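Local coordinates for protein predicted DNA-binding transcriptional regulator (Aliivibrio fischeri ES114, PDB 7DWN) that probably acts as a LysR-family transcriptional regulator, binding target promoter DNA through a helix-turn-helix domain and carrying a substrate-binding-type domain in the rest of the chain, at residues A[21-26]-A[32-37]; A[40-45]-A[50-55]; A[204-209]-A[237-242]. One frame throughout, in Å; residues are numbered along the deposited sequence.

Contact 1: residues A[21-26]-A[32-37]; sequences SQAAEL and PAFSRR
The helical segments 21-26 and 32-37 approach closely at Ala24 and Phe34, whose CA atoms are 5.6 Å apart, a separation that suits the small alanine side chains on one of the two facing surfaces. Both backbones keep regular i to i+4 bonding here, for example Glu25 N to Ser21 O at 2.9 Å and Arg37 N to Ala33 O at the same length, so the contact joins two intact turns of helix. Phe34 carries it. With CG anti to the backbone N (chi1 -176°), its ring extends across to helix 20-26 and lies with one face against that backbone: Ala24 N sits 4.1 Å above the ring plane, over its centre, while Ala23 C stands over the same face but nearer the rim. The two methyl groups touch different parts of the side chain. Ala23 CB meets the far end of the ring, 3.5 Å from Phe34 CZ, whereas Ala24 CB packs beside the root, 3.5 Å from Phe34 CB. No hydrogen bond crosses, and all three residues are buried, so the contact is one of van der Waals packing, ring on backbone and methyl on ring. Beyond the two segments, Phe34 also touches Phe20, Val29 and Asp10, and Ala23 rests on Val17 of helix 5-17; Asp10 in addition forms a salt bridge with Arg37. Two short-linked helices locked through an aromatic side chain laid on an alanine pair, with helix 5-17 completing the core, form the helix-turn-helix of the LysR-type DNA-binding domain.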
loop_
_atom_site.group_PDB
_atom_site.type_symbol
_atom_site.label_atom_id
_atom_site.label_comp_id
_atom_site.label_asym_id
_atom_site.label_seq_id
_atom_site.Cartn_x
_atom_site.Cartn_y
_atom_site.Cartn_z
ATOM N N SER A 21 13.212 -35.010 14.296
ATOM C CA SER A 21 12.950 -36.190 13.474
ATOM C C SER A 21 11.667 -36.032 12.669
ATOM O O SER A 21 11.618 -36.397 11.487
ATOM C CB SER A 21 12.883 -37.442 14.350
ATOM O OG SER A 21 11.636 -37.540 15.016
ATOM N N GLN A 22 10.618 -35.489 13.289
ATOM C CA GLN A 22 9.370 -35.262 12.568
ATOM C C GLN A 22 9.553 -34.229 11.463
ATOM O O GLN A 22 9.052 -34.409 10.345
ATOM C CB GLN A 22 8.277 -34.832 13.547
ATOM C CG GLN A 22 8.026 -35.850 14.655
ATOM C CD GLN A 22 7.093 -35.332 15.731
ATOM O OE1 GLN A 22 6.629 -34.195 15.668
ATOM N NE2 GLN A 22 6.813 -36.167 16.727
ATOM N N ALA A 23 10.279 -33.145 11.753
ATOM C CA ALA A 23 10.565 -32.145 10.729
ATOM C C ALA A 23 11.384 -32.738 9.590
ATOM O O ALA A 23 11.199 -32.368 8.425
ATOM C CB ALA A 23 11.296 -30.952 11.346
ATOM N N ALA A 24 12.296 -33.660 9.907
ATOM C CA ALA A 24 13.074 -34.328 8.870
ATOM C C ALA A 24 12.188 -35.213 8.004
ATOM O O ALA A 24 12.346 -35.251 6.777
ATOM C CB ALA A 24 14.195 -35.149 9.505
ATOM N N GLU A 25 11.258 -35.939 8.627
ATOM C CA GLU A 25 10.339 -36.771 7.858
ATOM C C GLU A 25 9.462 -35.922 6.948
ATOM O O GLU A 25 9.197 -36.300 5.800
ATOM C CB GLU A 25 9.479 -37.621 8.793
ATOM C CG GLU A 25 8.616 -38.641 8.063
ATOM C CD GLU A 25 9.441 -39.659 7.296
ATOM O OE1 GLU A 25 10.531 -40.028 7.780
ATOM O OE2 GLU A 25 9.002 -40.086 6.207
ATOM N N LEU A 26 9.009 -34.763 7.436
ATOM C CA LEU A 26 8.215 -33.877 6.590
ATOM C C LEU A 26 9.030 -33.331 5.427
ATOM O O LEU A 26 8.472 -33.028 4.367
ATOM C CB LEU A 26 7.636 -32.726 7.414
ATOM C CG LEU A 26 6.229 -32.905 7.993
ATOM C CD1 LEU A 26 6.177 -34.048 8.997
ATOM C CD2 LEU A 26 5.748 -31.609 8.626
ATOM N N PRO A 32 19.943 -37.114 10.809
ATOM C CA PRO A 32 21.228 -36.408 10.944
ATOM C C PRO A 32 21.435 -35.354 9.874
ATOM O O PRO A 32 21.984 -34.283 10.163
ATOM C CB PRO A 32 22.261 -37.539 10.840
ATOM C CG PRO A 32 21.519 -38.759 11.268
ATOM C CD PRO A 32 20.139 -38.573 10.721
ATOM N N ALA A 33 20.992 -35.623 8.642
ATOM C CA ALA A 33 21.127 -34.640 7.572
ATOM C C ALA A 33 20.303 -33.390 7.859
ATOM O O ALA A 33 20.750 -32.268 7.592
ATOM C CB ALA A 33 20.719 -35.255 6.233
ATOM N N PHE A 34 19.097 -33.559 8.407
ATOM C CA PHE A 34 18.278 -32.400 8.751
ATOM C C PHE A 34 18.902 -31.599 9.887
ATOM O O PHE A 34 18.914 -30.359 9.850
ATOM C CB PHE A 34 16.868 -32.846 9.131
ATOM C CG PHE A 34 15.935 -31.709 9.414
ATOM C CD1 PHE A 34 15.249 -31.091 8.385
ATOM C CD2 PHE A 34 15.749 -31.251 10.709
ATOM C CE1 PHE A 34 14.388 -30.040 8.639
ATOM C CE2 PHE A 34 14.891 -30.199 10.971
ATOM C CZ PHE A 34 14.210 -29.593 9.934
ATOM N N SER A 35 19.406 -32.289 10.915
ATOM C CA SER A 35 20.105 -31.588 11.986
ATOM C C SER A 35 21.294 -30.807 11.437
ATOM O O SER A 35 21.532 -29.660 11.836
ATOM C CB SER A 35 20.551 -32.579 13.062
ATOM O OG SER A 35 21.146 -31.907 14.159
ATOM N N ARG A 36 22.029 -31.400 10.491
ATOM C CA ARG A 36 23.175 -30.719 9.899
ATOM C C ARG A 36 22.742 -29.514 9.070
ATOM O O ARG A 36 23.424 -28.484 9.063
ATOM C CB ARG A 36 23.983 -31.699 9.047
ATOM C CG ARG A 36 25.248 -31.106 8.452
ATOM C CD ARG A 36 26.199 -30.623 9.536
ATOM N NE ARG A 36 27.428 -30.069 8.975
ATOM C CZ ARG A 36 28.395 -29.513 9.696
ATOM N NH1 ARG A 36 28.279 -29.435 11.014
ATOM N NH2 ARG A 36 29.478 -29.034 9.098
ATOM N N ARG A 37 21.611 -29.618 8.367
ATOM C CA ARG A 37 21.116 -28.475 7.601
ATOM C C ARG A 37 20.743 -27.319 8.521
ATOM O O ARG A 37 21.080 -26.158 8.245
ATOM C CB ARG A 37 19.920 -28.890 6.740
ATOM C CG ARG A 37 20.295 -29.633 5.461
ATOM C CD ARG A 37 19.216 -30.632 5.062
ATOM N NE ARG A 37 17.966 -29.993 4.657
ATOM C CZ ARG A 37 17.441 -30.079 3.438
ATOM N NH1 ARG A 37 18.053 -30.783 2.495
ATOM N NH2 ARG A 37 16.297 -29.469 3.162
#

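Contact 2: residues A[40-45]-A[50-55]; sequences LLEDTV and VDRKSK
In the winged helix-turn-helix domain of LysR-type regulators, this contact ties the helix 31-45 to the start of the wing, the small antiparallel pair of strands 50-51 and 58-59. Glu42 bridges the two, reaching Val50 and Arg52. The CA atoms of Glu42 and Val50 are 8.6 Å apart, so the glutamate side chain has to span the gap; it does so extended beyond CG (chi2 174°), and its two carboxylate oxygens divide the work. OE1 takes the arginine: it lies at the edge of the guanidinium group, near its plane, and forms a salt bridge. Arg52 NH1 is 2.9 Å from Glu42 OE1 in a weak bond, bent to 127° at the hydrogen, while the modelled 2.4 Å between Arg52 NH2 and Glu42 OE1 is too short to be trusted as an exact length. The carboxylate itself is turned 63° from the guanidinium plane, so the two groups are not coplanar, as a bidentate pair would be; both arginine nitrogens turn to the single oxygen OE1. OE2 instead faces the backbone that leads into the strand. It accepts a weak bond from Val50 N, with 3.1 Å between Val50 N and Glu42 OE2, and a further bond from Leu49 N. On the wing side, Asp51 OD1 closes an Asx turn by accepting Lys53 N at 3.2 Å, and also pairs with Lys53 NZ at 2.7 Å; the two donors come from opposite faces of the carboxylate plane. The buried Glu42 carboxylate is thus met by one positive side chain and two successive backbone N-H groups, one bonded weakly, which would probably stabilise its negative charge and may limit its rotation.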
loop_
_atom_site.group_PDB
_atom_site.type_symbol
_atom_site.label_atom_id
_atom_site.label_comp_id
_atom_site.label_asym_id
_atom_site.label_seq_id
_atom_site.Cartn_x
_atom_site.Cartn_y
_atom_site.Cartn_z
ATOM N N LEU A 40 23.928 -25.745 9.762
ATOM C CA LEU A 40 24.542 -24.896 8.748
ATOM C C LEU A 40 23.810 -23.565 8.630
ATOM O O LEU A 40 24.440 -22.512 8.473
ATOM C CB LEU A 40 24.563 -25.617 7.400
ATOM C CG LEU A 40 25.517 -26.806 7.261
ATOM C CD1 LEU A 40 25.329 -27.490 5.917
ATOM C CD2 LEU A 40 26.956 -26.353 7.435
ATOM N N LEU A 41 22.477 -23.594 8.699
ATOM C CA LEU A 41 21.717 -22.346 8.712
ATOM C C LEU A 41 22.110 -21.475 9.900
ATOM O O LEU A 41 22.281 -20.258 9.761
ATOM C CB LEU A 41 20.218 -22.639 8.736
ATOM C CG LEU A 41 19.317 -21.406 8.831
ATOM C CD1 LEU A 41 19.513 -20.502 7.622
ATOM C CD2 LEU A 41 17.859 -21.810 8.974
ATOM N N GLU A 42 22.260 -22.086 11.079
ATOM C CA GLU A 42 22.650 -21.325 12.262
ATOM C C GLU A 42 24.056 -20.753 12.117
ATOM O O GLU A 42 24.325 -19.627 12.553
ATOM C CB GLU A 42 22.555 -22.205 13.507
ATOM C CG GLU A 42 21.136 -22.560 13.908
ATOM C CD GLU A 42 21.093 -23.541 15.060
ATOM O OE1 GLU A 42 21.940 -24.458 15.087
ATOM O OE2 GLU A 42 20.221 -23.393 15.942
ATOM N N ASP A 43 24.968 -21.519 11.515
ATOM C CA ASP A 43 26.319 -21.020 11.274
ATOM C C ASP A 43 26.319 -19.860 10.287
ATOM O O ASP A 43 27.130 -18.935 10.419
ATOM C CB ASP A 43 27.218 -22.145 10.762
ATOM C CG ASP A 43 27.587 -23.137 11.845
ATOM O OD1 ASP A 43 27.214 -22.908 13.015
ATOM O OD2 ASP A 43 28.254 -24.144 11.527
ATOM N N THR A 44 25.424 -19.891 9.298
ATOM C CA THR A 44 25.380 -18.818 8.311
ATOM C C THR A 44 24.752 -17.551 8.883
ATOM O O THR A 44 25.250 -16.447 8.638
ATOM C CB THR A 44 24.623 -19.275 7.064
ATOM O OG1 THR A 44 25.077 -20.579 6.681
ATOM C CG2 THR A 44 24.870 -18.311 5.914
ATOM N N VAL A 45 23.661 -17.683 9.645
ATOM C CA VAL A 45 23.046 -16.505 10.260
ATOM C C VAL A 45 23.789 -16.036 11.499
ATOM O O VAL A 45 23.523 -14.930 11.986
ATOM C CB VAL A 45 21.573 -16.755 10.630
ATOM C CG1 VAL A 45 20.777 -17.154 9.398
ATOM C CG2 VAL A 45 21.470 -17.818 11.712
ATOM N N VAL A 50 17.801 -22.471 17.716
ATOM C CA VAL A 50 16.992 -23.533 18.306
ATOM C C VAL A 50 17.740 -24.113 19.498
ATOM O O VAL A 50 18.956 -24.316 19.444
ATOM C CB VAL A 50 16.671 -24.619 17.253
ATOM C CG1 VAL A 50 16.584 -25.994 17.890
ATOM C CG2 VAL A 50 15.383 -24.286 16.515
ATOM N N ASP A 51 17.008 -24.371 20.580
ATOM C CA ASP A 51 17.543 -25.096 21.728
ATOM C C ASP A 51 17.294 -26.584 21.505
ATOM O O ASP A 51 16.146 -27.040 21.532
ATOM C CB ASP A 51 16.900 -24.615 23.028
ATOM C CG ASP A 51 17.551 -25.218 24.262
ATOM O OD1 ASP A 51 18.545 -25.961 24.118
ATOM O OD2 ASP A 51 17.068 -24.948 25.382
ATOM N N ARG A 52 18.369 -27.338 21.283
ATOM C CA ARG A 52 18.279 -28.756 20.966
ATOM C C ARG A 52 18.218 -29.652 22.194
ATOM O O ARG A 52 17.922 -30.844 22.055
ATOM C CB ARG A 52 19.472 -29.181 20.104
ATOM C CG ARG A 52 19.534 -28.523 18.742
ATOM C CD ARG A 52 20.848 -28.847 18.054
ATOM N NE ARG A 52 20.890 -28.347 16.685
ATOM C CZ ARG A 52 21.163 -27.088 16.360
ATOM N NH1 ARG A 52 21.414 -26.194 17.307
ATOM N NH2 ARG A 52 21.179 -26.721 15.086
ATOM N N LYS A 53 18.488 -29.120 23.383
ATOM C CA LYS A 53 18.594 -29.924 24.593
ATOM C C LYS A 53 17.269 -30.092 25.324
ATOM O O LYS A 53 17.252 -30.650 26.426
ATOM C CB LYS A 53 19.623 -29.304 25.541
ATOM C CG LYS A 53 21.026 -29.214 24.967
ATOM C CD LYS A 53 21.961 -28.465 25.904
ATOM C CE LYS A 53 22.050 -26.989 25.545
ATOM N NZ LYS A 53 20.745 -26.277 25.635
ATOM N N SER A 54 16.164 -29.632 24.746
ATOM C CA SER A 54 14.878 -29.645 25.425
ATOM C C SER A 54 13.814 -30.283 24.547
ATOM O O SER A 54 13.805 -30.092 23.327
ATOM C CB SER A 54 14.446 -28.224 25.807
ATOM O OG SER A 54 14.212 -27.429 24.657
ATOM N N LYS A 55 12.917 -31.036 25.178
ATOM C CA LYS A 55 11.745 -31.596 24.517
ATOM C C LYS A 55 10.503 -30.972 25.137
ATOM O O LYS A 55 10.303 -31.090 26.359
ATOM C CB LYS A 55 11.707 -33.119 24.665
ATOM C CG LYS A 55 12.886 -33.827 24.020
ATOM C CD LYS A 55 12.596 -34.259 22.588
ATOM C CE LYS A 55 11.490 -35.300 22.554
ATOM N NZ LYS A 55 11.496 -36.096 21.294
#

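Contact 3: residues A[204-209]-A[237-242]; sequences RQVEII and IAWLPA
Trp239 offers its indole NE1 to the carbonyl oxygen of Leu262, and with that hydrogen bond holding the polar edge of the ring, the remainder of the side chain takes the apolar contact with Val206 and Ile209. These two lie three residues apart in segment 204-209, and both direct CB toward strand 238-241, where Val206 and Trp239 have the nearest CA atoms, at 7.4 Å. Val206 meets the tryptophan with both branches: CG1 stands over the face of the six-membered ring, 4.3 Å from its centroid and 18° off the normal, a CH-pi contact, whereas CG2 lies at the root, 3.8 Å from Trp239 CB. Ile209 comes from the opposite direction, and its CD1 sits oblique to the ring, 3.5 Å from Trp239 CZ2, as its CG1 lies between the backbone N and carbonyl carbon (chi1 53°). Trp193 of strand 191-195 meets the same indole with ring planes about 80° apart and also touches Val206. Strands 191-195 and 215-221 run parallel with helix 201-209 between them in the chain, a beta-alpha-beta crossover. The contact packs this crossover helix against strand 238-241, within the alpha/beta periplasmic-binding-protein-like fold of LysR effector domains.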
loop_
_atom_site.group_PDB
_atom_site.type_symbol
_atom_site.label_atom_id
_atom_site.label_comp_id
_atom_site.label_asym_id
_atom_site.label_seq_id
_atom_site.Cartn_x
_atom_site.Cartn_y
_atom_site.Cartn_z
ATOM N N ARG A 204 -17.986 8.200 -24.665
ATOM C CA ARG A 204 -17.733 9.635 -24.744
ATOM C C ARG A 204 -17.838 10.140 -26.177
ATOM O O ARG A 204 -18.205 11.300 -26.397
ATOM C CB ARG A 204 -16.358 9.968 -24.156
ATOM C CG ARG A 204 -16.319 9.943 -22.634
ATOM C CD ARG A 204 -14.974 10.399 -22.073
ATOM N NE ARG A 204 -13.959 9.348 -22.098
ATOM C CZ ARG A 204 -12.889 9.358 -22.887
ATOM N NH1 ARG A 204 -12.685 10.371 -23.719
ATOM N NH2 ARG A 204 -12.016 8.359 -22.839
ATOM N N GLN A 205 -17.533 9.291 -27.162
ATOM C CA GLN A 205 -17.717 9.714 -28.547
ATOM C C GLN A 205 -19.197 9.782 -28.917
ATOM O O GLN A 205 -19.627 10.720 -29.601
ATOM C CB GLN A 205 -16.965 8.779 -29.495
ATOM C CG GLN A 205 -15.481 8.630 -29.183
ATOM C CD GLN A 205 -14.801 9.952 -28.882
ATOM O OE1 GLN A 205 -14.865 10.895 -29.673
ATOM N NE2 GLN A 205 -14.143 10.027 -27.730
ATOM N N VAL A 206 -19.993 8.803 -28.477
ATOM C CA VAL A 206 -21.427 8.822 -28.776
ATOM C C VAL A 206 -22.108 10.014 -28.104
ATOM O O VAL A 206 -23.068 10.593 -28.647
ATOM C CB VAL A 206 -22.077 7.486 -28.358
ATOM C CG1 VAL A 206 -23.588 7.528 -28.551
ATOM C CG2 VAL A 206 -21.474 6.337 -29.150
ATOM N N GLU A 207 -21.615 10.408 -26.926
ATOM C CA GLU A 207 -22.181 11.549 -26.215
ATOM C C GLU A 207 -22.120 12.839 -27.030
ATOM O O GLU A 207 -22.892 13.765 -26.762
ATOM C CB GLU A 207 -21.452 11.736 -24.880
ATOM C CG GLU A 207 -22.139 12.682 -23.909
ATOM C CD GLU A 207 -23.434 12.117 -23.359
ATOM O OE1 GLU A 207 -23.627 10.884 -23.421
ATOM O OE2 GLU A 207 -24.261 12.908 -22.861
ATOM N N ILE A 208 -21.230 12.916 -28.023
ATOM C CA ILE A 208 -21.100 14.135 -28.815
ATOM C C ILE A 208 -22.347 14.368 -29.661
ATOM O O ILE A 208 -22.820 15.502 -29.796
ATOM C CB ILE A 208 -19.828 14.071 -29.682
ATOM C CG1 ILE A 208 -18.580 14.107 -28.799
ATOM C CG2 ILE A 208 -19.799 15.209 -30.694
ATOM C CD1 ILE A 208 -18.454 15.369 -27.974
ATOM N N ILE A 209 -22.905 13.302 -30.232
ATOM C CA ILE A 209 -24.041 13.407 -31.140
ATOM C C ILE A 209 -25.333 12.923 -30.493
ATOM O O ILE A 209 -26.355 12.814 -31.179
ATOM C CB ILE A 209 -23.774 12.657 -32.454
ATOM C CG1 ILE A 209 -23.351 11.210 -32.179
ATOM C CG2 ILE A 209 -22.717 13.379 -33.274
ATOM C CD1 ILE A 209 -24.499 10.222 -32.143
ATOM N N ILE A 237 -30.138 -0.808 -31.496
ATOM C CA ILE A 237 -29.102 -0.232 -32.339
ATOM C C ILE A 237 -27.858 0.002 -31.500
ATOM O O ILE A 237 -27.916 0.101 -30.271
ATOM C CB ILE A 237 -29.548 1.086 -32.999
ATOM C CG1 ILE A 237 -29.771 2.163 -31.934
ATOM C CG2 ILE A 237 -30.799 0.862 -33.797
ATOM C CD1 ILE A 237 -29.419 3.551 -32.405
ATOM N N ALA A 238 -26.718 0.118 -32.179
ATOM C CA ALA A 238 -25.518 0.448 -31.421
ATOM C C ALA A 238 -24.474 1.071 -32.335
ATOM O O ALA A 238 -24.448 0.811 -33.537
ATOM C CB ALA A 238 -24.936 -0.785 -30.720
ATOM N N TRP A 239 -23.615 1.899 -31.743
ATOM C CA TRP A 239 -22.461 2.452 -32.440
ATOM C C TRP A 239 -21.319 1.454 -32.304
ATOM O O TRP A 239 -20.704 1.336 -31.242
ATOM C CB TRP A 239 -22.082 3.819 -31.881
ATOM C CG TRP A 239 -22.851 4.943 -32.501
ATOM C CD1 TRP A 239 -22.432 5.770 -33.502
ATOM C CD2 TRP A 239 -24.178 5.357 -32.166
ATOM N NE1 TRP A 239 -23.418 6.679 -33.808
ATOM C CE2 TRP A 239 -24.500 6.446 -33.002
ATOM C CE3 TRP A 239 -25.126 4.912 -31.241
ATOM C CZ2 TRP A 239 -25.734 7.093 -32.940
ATOM C CZ3 TRP A 239 -26.344 5.559 -31.177
ATOM C CH2 TRP A 239 -26.638 6.637 -32.021
ATOM N N LEU A 240 -21.038 0.734 -33.377
ATOM C CA LEU A 240 -20.000 -0.275 -33.341
ATOM C C LEU A 240 -18.808 0.147 -34.188
ATOM O O LEU A 240 -18.987 0.802 -35.222
ATOM C CB LEU A 240 -20.531 -1.623 -33.842
ATOM C CG LEU A 240 -21.743 -2.148 -33.072
ATOM C CD1 LEU A 240 -22.194 -3.498 -33.606
ATOM C CD2 LEU A 240 -21.411 -2.236 -31.594
ATOM N N PRO A 241 -17.588 -0.182 -33.767
ATOM C CA PRO A 241 -16.422 0.111 -34.605
ATOM C C PRO A 241 -16.500 -0.664 -35.910
ATOM O O PRO A 241 -16.897 -1.831 -35.941
ATOM C CB PRO A 241 -15.238 -0.340 -33.743
ATOM C CG PRO A 241 -15.820 -1.319 -32.778
ATOM C CD PRO A 241 -17.208 -0.824 -32.499
ATOM N N ALA A 242 -16.119 0.005 -36.998
ATOM C CA ALA A 242 -16.350 -0.560 -38.321
ATOM C C ALA A 242 -15.513 -1.810 -38.564
ATOM O O ALA A 242 -15.930 -2.689 -39.325
ATOM C CB ALA A 242 -16.071 0.490 -39.393
#

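Overall arrangement
Contacts 1 and 2 belong to one small DNA-binding unit: their centres are about 12 Å apart, and both use helix 31-45, whose start is packed on helix 20-26 in contact 1 and whose end is tied to the wing in contact 2. One joint is apolar and the other charged. Contact 3 is in the other domain, beyond the chain's centre; its centre lies about 68 Å from that of contact 1 and about 70 Å from that of contact 2, and the nearest atoms are about 54 and 52 Å away. Long helix 61-83 comes between the two domains in sequence, and contact 3 shares no direct touch with the segments of the other two.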